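Local atomic coordinates of T cell receptor mu chain (Monodelphis domestica, PDB entry 7L15), a protein that forms the mu subunit of the marsupial gamma-mu T cell receptor, pairing with a gamma chain and probably taking part in antigen recognition at the T cell surface. Residues 47-52 with 59-64; 104-109 with 118-123. All coordinates share one frame; numbering follows the deposited sequence.

Contact 1: residues 47-52 with 59-64; sequences QLDWYL and PLWLTG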
# COMPACT_ATOMS: atom_id res chain seq x y z
N GLN A 47 10.62 -26.83 1.66
CA GLN A 47 9.34 -26.21 1.37
C GLN A 47 9.56 -24.73 1.10
O GLN A 47 10.08 -24.01 1.97
CB GLN A 47 8.36 -26.41 2.53
CG GLN A 47 7.10 -25.57 2.37
CD GLN A 47 6.14 -26.15 1.34
OE1 GLN A 47 5.89 -27.37 1.32
NE2 GLN A 47 5.59 -25.29 0.48
N LEU A 48 9.16 -24.28 -0.09
CA LEU A 48 9.47 -22.95 -0.61
C LEU A 48 8.20 -22.31 -1.17
O LEU A 48 7.39 -22.99 -1.80
CB LEU A 48 10.54 -23.06 -1.73
CG LEU A 48 11.87 -23.66 -1.27
CD1 LEU A 48 12.92 -23.69 -2.35
CD2 LEU A 48 12.35 -22.82 -0.14
N ASP A 49 8.06 -20.99 -0.98
CA ASP A 49 6.85 -20.25 -1.37
C ASP A 49 7.24 -18.90 -1.96
O ASP A 49 8.36 -18.41 -1.79
CB ASP A 49 5.91 -20.00 -0.19
CG ASP A 49 5.49 -21.26 0.54
OD1 ASP A 49 5.38 -22.31 -0.11
OD2 ASP A 49 5.26 -21.20 1.77
N TRP A 50 6.27 -18.26 -2.60
CA TRP A 50 6.39 -16.89 -3.07
C TRP A 50 5.34 -16.04 -2.38
O TRP A 50 4.16 -16.41 -2.35
CB TRP A 50 6.20 -16.80 -4.59
CG TRP A 50 7.34 -17.35 -5.39
CD1 TRP A 50 7.45 -18.61 -5.93
CD2 TRP A 50 8.53 -16.65 -5.78
NE1 TRP A 50 8.62 -18.72 -6.63
CE2 TRP A 50 9.30 -17.53 -6.55
CE3 TRP A 50 9.00 -15.36 -5.56
CZ2 TRP A 50 10.52 -17.16 -7.09
CZ3 TRP A 50 10.23 -14.99 -6.10
CH2 TRP A 50 10.97 -15.89 -6.86
N TYR A 51 5.76 -14.90 -1.82
CA TYR A 51 4.88 -13.94 -1.18
C TYR A 51 5.03 -12.58 -1.86
O TYR A 51 6.15 -12.20 -2.23
CB TYR A 51 5.18 -13.79 0.32
CG TYR A 51 4.56 -14.85 1.16
CD1 TYR A 51 5.07 -16.13 1.18
CD2 TYR A 51 3.44 -14.58 1.94
CE1 TYR A 51 4.49 -17.13 1.94
CE2 TYR A 51 2.85 -15.56 2.70
CZ TYR A 51 3.38 -16.83 2.70
OH TYR A 51 2.79 -17.80 3.46
N LEU A 52 3.91 -11.87 -1.99
CA LEU A 52 3.84 -10.52 -2.54
C LEU A 52 3.71 -9.49 -1.42
O LEU A 52 2.70 -9.47 -0.70
CB LEU A 52 2.66 -10.38 -3.51
CG LEU A 52 2.52 -8.97 -4.09
CD1 LEU A 52 3.83 -8.50 -4.77
CD2 LEU A 52 1.33 -8.86 -5.06
N PRO A 59 1.10 -8.51 3.32
CA PRO A 59 1.85 -9.49 2.54
C PRO A 59 0.93 -10.65 2.19
O PRO A 59 0.14 -11.09 3.02
CB PRO A 59 2.97 -9.93 3.49
CG PRO A 59 3.15 -8.80 4.42
CD PRO A 59 1.82 -8.08 4.53
N LEU A 60 1.03 -11.13 0.96
CA LEU A 60 0.06 -12.09 0.47
C LEU A 60 0.76 -13.33 -0.06
O LEU A 60 1.67 -13.23 -0.89
CB LEU A 60 -0.81 -11.45 -0.62
CG LEU A 60 -2.10 -12.16 -1.07
CD1 LEU A 60 -3.03 -12.45 0.11
CD2 LEU A 60 -2.78 -11.30 -2.13
N TRP A 61 0.35 -14.49 0.41
CA TRP A 61 0.82 -15.73 -0.19
C TRP A 61 0.30 -15.86 -1.62
O TRP A 61 -0.87 -15.60 -1.90
CB TRP A 61 0.35 -16.91 0.66
CG TRP A 61 0.71 -18.24 0.10
CD1 TRP A 61 1.90 -18.88 0.23
CD2 TRP A 61 -0.13 -19.11 -0.67
NE1 TRP A 61 1.85 -20.11 -0.41
CE2 TRP A 61 0.61 -20.26 -0.97
CE3 TRP A 61 -1.45 -19.01 -1.13
CZ2 TRP A 61 0.09 -21.32 -1.72
CZ3 TRP A 61 -1.98 -20.07 -1.88
CH2 TRP A 61 -1.20 -21.21 -2.16
N LEU A 62 1.18 -16.27 -2.53
CA LEU A 62 0.83 -16.46 -3.94
C LEU A 62 0.82 -17.92 -4.36
O LEU A 62 -0.12 -18.34 -5.05
CB LEU A 62 1.81 -15.71 -4.84
CG LEU A 62 1.93 -14.21 -4.68
CD1 LEU A 62 2.91 -13.72 -5.70
CD2 LEU A 62 0.58 -13.56 -4.85
N THR A 63 1.85 -18.67 -4.00
CA THR A 63 2.04 -20.05 -4.45
C THR A 63 3.22 -20.64 -3.68
O THR A 63 4.02 -19.91 -3.10
CB THR A 63 2.30 -20.12 -5.96
OG1 THR A 63 2.61 -21.47 -6.34
CG2 THR A 63 3.43 -19.21 -6.35
N GLY A 64 3.29 -21.97 -3.66
CA GLY A 64 4.40 -22.64 -2.99
C GLY A 64 4.51 -24.06 -3.46
O GLY A 64 3.64 -24.56 -4.18
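Y51 and W61 meet on the face of the hairpin that turns toward the T cell receptor gamma chain. The five-membered ring of W61 directs its edge at the Y51 face in an offset edge-to-face pair, the ring centroids 5.1 Å apart and the planes at 69°. The same Y51 face also carries the W61 backbone: W61 CA stands 3.8 Å from the centroid of the Y51 ring, a CH-pi contact displaced toward the rim. Beyond this pair, the Y51 hydroxyl is hydrogen-bonded to the backbone N of K105 of the gamma chain. The indole of W61 leaves its CA trans to the backbone N (chi1 177°), a course that takes it past the tyrosine toward D49, whose carboxylate comes to the indole edge beside NE1, its plane almost perpendicular to the ring. D49 OD1 accepts a hydrogen bond from Q47 NE2 on its syn side (3.0 Å), while Q47 OE1 is bonded to N66.

These residues belong to the C-C' hairpin of an immunoglobulin V domain, antiparallel strands 48-53 and 60-65 joined by a short connection. W50 N bonds to T63 O at 2.8 Å, and W50 O receives L62 N. The pairing then skips a residue, Y51 facing W61, so that a beta bulge absorbs L62. The reciprocal bonds of L52 with L60 close the ladder toward the turn.

On the other face, W50 and T63 lie side by side, with T63 CG2 4.1 Å from W50 CB. The W50 indole itself leans away from strand 60-65 into the core, against C36 and L90. L62, in the bulge, places both its methyl groups against L52 CB.

Contact 2: residues 104-109 with 118-123; sequences HCARRV and LVFGLG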
# COMPACT_ATOMS: atom_id res chain seq x y z
N HIS A 104 8.86 -11.80 -2.89
CA HIS A 104 9.80 -12.47 -2.01
C HIS A 104 9.67 -13.98 -2.16
O HIS A 104 8.57 -14.52 -2.18
CB HIS A 104 9.56 -12.09 -0.55
CG HIS A 104 9.89 -10.67 -0.24
ND1 HIS A 104 11.11 -10.28 0.29
CD2 HIS A 104 9.18 -9.52 -0.42
CE1 HIS A 104 11.12 -8.97 0.46
NE2 HIS A 104 9.96 -8.49 0.04
N CYS A 105 10.81 -14.64 -2.31
CA CYS A 105 10.95 -16.06 -2.07
C CYS A 105 10.98 -16.33 -0.56
O CYS A 105 11.58 -15.57 0.21
CB CYS A 105 12.24 -16.52 -2.73
SG CYS A 105 12.71 -18.25 -2.81
N ALA A 106 10.31 -17.39 -0.12
CA ALA A 106 10.25 -17.71 1.31
C ALA A 106 10.47 -19.19 1.55
O ALA A 106 10.03 -20.02 0.75
CB ALA A 106 8.90 -17.29 1.92
N ARG A 107 11.14 -19.53 2.66
CA ARG A 107 11.33 -20.90 3.10
C ARG A 107 10.69 -21.08 4.47
O ARG A 107 10.94 -20.28 5.38
CB ARG A 107 12.82 -21.29 3.17
CG ARG A 107 13.06 -22.70 3.79
CD ARG A 107 14.55 -23.09 3.89
NE ARG A 107 14.76 -24.46 4.36
CZ ARG A 107 15.62 -24.82 5.33
NH1 ARG A 107 16.36 -23.90 5.94
NH2 ARG A 107 15.75 -26.10 5.67
N ARG A 108 9.90 -22.13 4.62
CA ARG A 108 9.34 -22.47 5.91
C ARG A 108 10.39 -23.23 6.73
O ARG A 108 10.99 -24.19 6.23
CB ARG A 108 8.07 -23.30 5.74
CG ARG A 108 7.46 -23.75 7.06
CD ARG A 108 6.07 -24.35 6.85
NE ARG A 108 5.47 -24.63 8.14
CZ ARG A 108 4.17 -24.56 8.39
NH1 ARG A 108 3.31 -24.21 7.43
NH2 ARG A 108 3.73 -24.83 9.61
N VAL A 109 10.62 -22.78 7.96
CA VAL A 109 11.69 -23.28 8.82
C VAL A 109 11.13 -23.46 10.23
O VAL A 109 10.46 -22.56 10.75
CB VAL A 109 12.90 -22.32 8.83
CG1 VAL A 109 13.86 -22.67 9.94
CG2 VAL A 109 13.60 -22.33 7.47
N LEU A 118 8.68 -18.17 8.44
CA LEU A 118 9.12 -17.93 7.08
C LEU A 118 10.42 -17.14 7.16
O LEU A 118 10.52 -16.19 7.94
CB LEU A 118 8.06 -17.16 6.31
CG LEU A 118 6.77 -17.97 6.10
CD1 LEU A 118 5.71 -17.14 5.38
CD2 LEU A 118 7.15 -19.19 5.28
N VAL A 119 11.43 -17.59 6.42
CA VAL A 119 12.63 -16.81 6.16
C VAL A 119 12.48 -16.27 4.75
O VAL A 119 12.11 -17.01 3.84
CB VAL A 119 13.92 -17.63 6.31
CG1 VAL A 119 15.16 -16.73 6.14
CG2 VAL A 119 13.98 -18.29 7.65
N PHE A 120 12.72 -14.97 4.59
CA PHE A 120 12.53 -14.28 3.32
C PHE A 120 13.87 -13.80 2.77
O PHE A 120 14.80 -13.50 3.52
CB PHE A 120 11.60 -13.06 3.47
CG PHE A 120 10.16 -13.40 3.80
CD1 PHE A 120 9.26 -13.71 2.79
CD2 PHE A 120 9.70 -13.34 5.10
CE1 PHE A 120 7.95 -14.00 3.08
CE2 PHE A 120 8.37 -13.62 5.39
CZ PHE A 120 7.50 -13.95 4.38
N GLY A 121 13.96 -13.72 1.44
CA GLY A 121 15.06 -13.02 0.81
C GLY A 121 14.77 -11.54 0.69
O GLY A 121 13.74 -11.03 1.15
N LEU A 122 15.69 -10.82 0.05
CA LEU A 122 15.50 -9.39 -0.16
C LEU A 122 14.32 -9.11 -1.08
O LEU A 122 13.73 -8.03 -1.00
CB LEU A 122 16.77 -8.76 -0.74
CG LEU A 122 17.93 -8.80 0.26
CD1 LEU A 122 19.25 -8.55 -0.42
CD2 LEU A 122 17.69 -7.77 1.36
N GLY A 123 13.97 -10.06 -1.93
CA GLY A 123 12.88 -9.84 -2.85
C GLY A 123 13.35 -9.12 -4.09
O GLY A 123 14.51 -8.72 -4.22
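H104 ND1 donates to G121 O over 2.9 Å; the oxygen lies in the imidazole plane, but the donor stands well above the carbonyl plane and the bond is bent to 145°. This tethers the imidazole to the backbone where 118-123 leaves its strand after F120. Next to it, G121 N makes a longer bond to C105 O (3.3 Å), and further along R107 and V119 form a reciprocal pair of backbone bonds.

With its CG beside the backbone N (chi1 -68°), H104 brings one ring face under G123 CA, which is 3.9 Å from the imidazole centroid. The glycine lets the chain pass close over the ring. The F120 ring lies against A106 through CE1, 3.6 Å from A106 CB, and its CD1 reaches H104 CB. Beyond it, L118 extends CD2 toward A106 CB and the backbone of R108. Y38 of the T cell receptor gamma chain packs on F120 and hydrogen-bonds through its OH with L118 N. On the reverse face, V109 and V119 touch through their CG2 methyl groups at 4.1 Å.

The segments form the F-G hairpin of the V domain, whose loop is CDR3. C105 carries the F-strand half of the disulfide to C36, and F120-G121-L122-G123 is the FGXG motif of the J segment. Strand 104-109 is flanked on one side by strand 117-120 and on the other by strand 48-53.

Overall arrangement
Both contacts lie in the immunoglobulin V domain, with centres about 8 Å apart, and follow one another in series along the chain: the hairpin of contact 1 closes before that of contact 2 opens. Neighbouring strands 48-53 and 101-109 join the two hairpins into one continuous sheet, giving the order 60-65, 48-53, 101-109, 117-120. D49 O lies 2.8 Å from A106 N in a probable hydrogen bond across this seam, and the Y51 hydroxyl packs on L118. Both hairpins also touch the gamma chain, so the shared sheet forms part of the gamma-mu interface, in keeping with V-domain pairing in other T cell receptors.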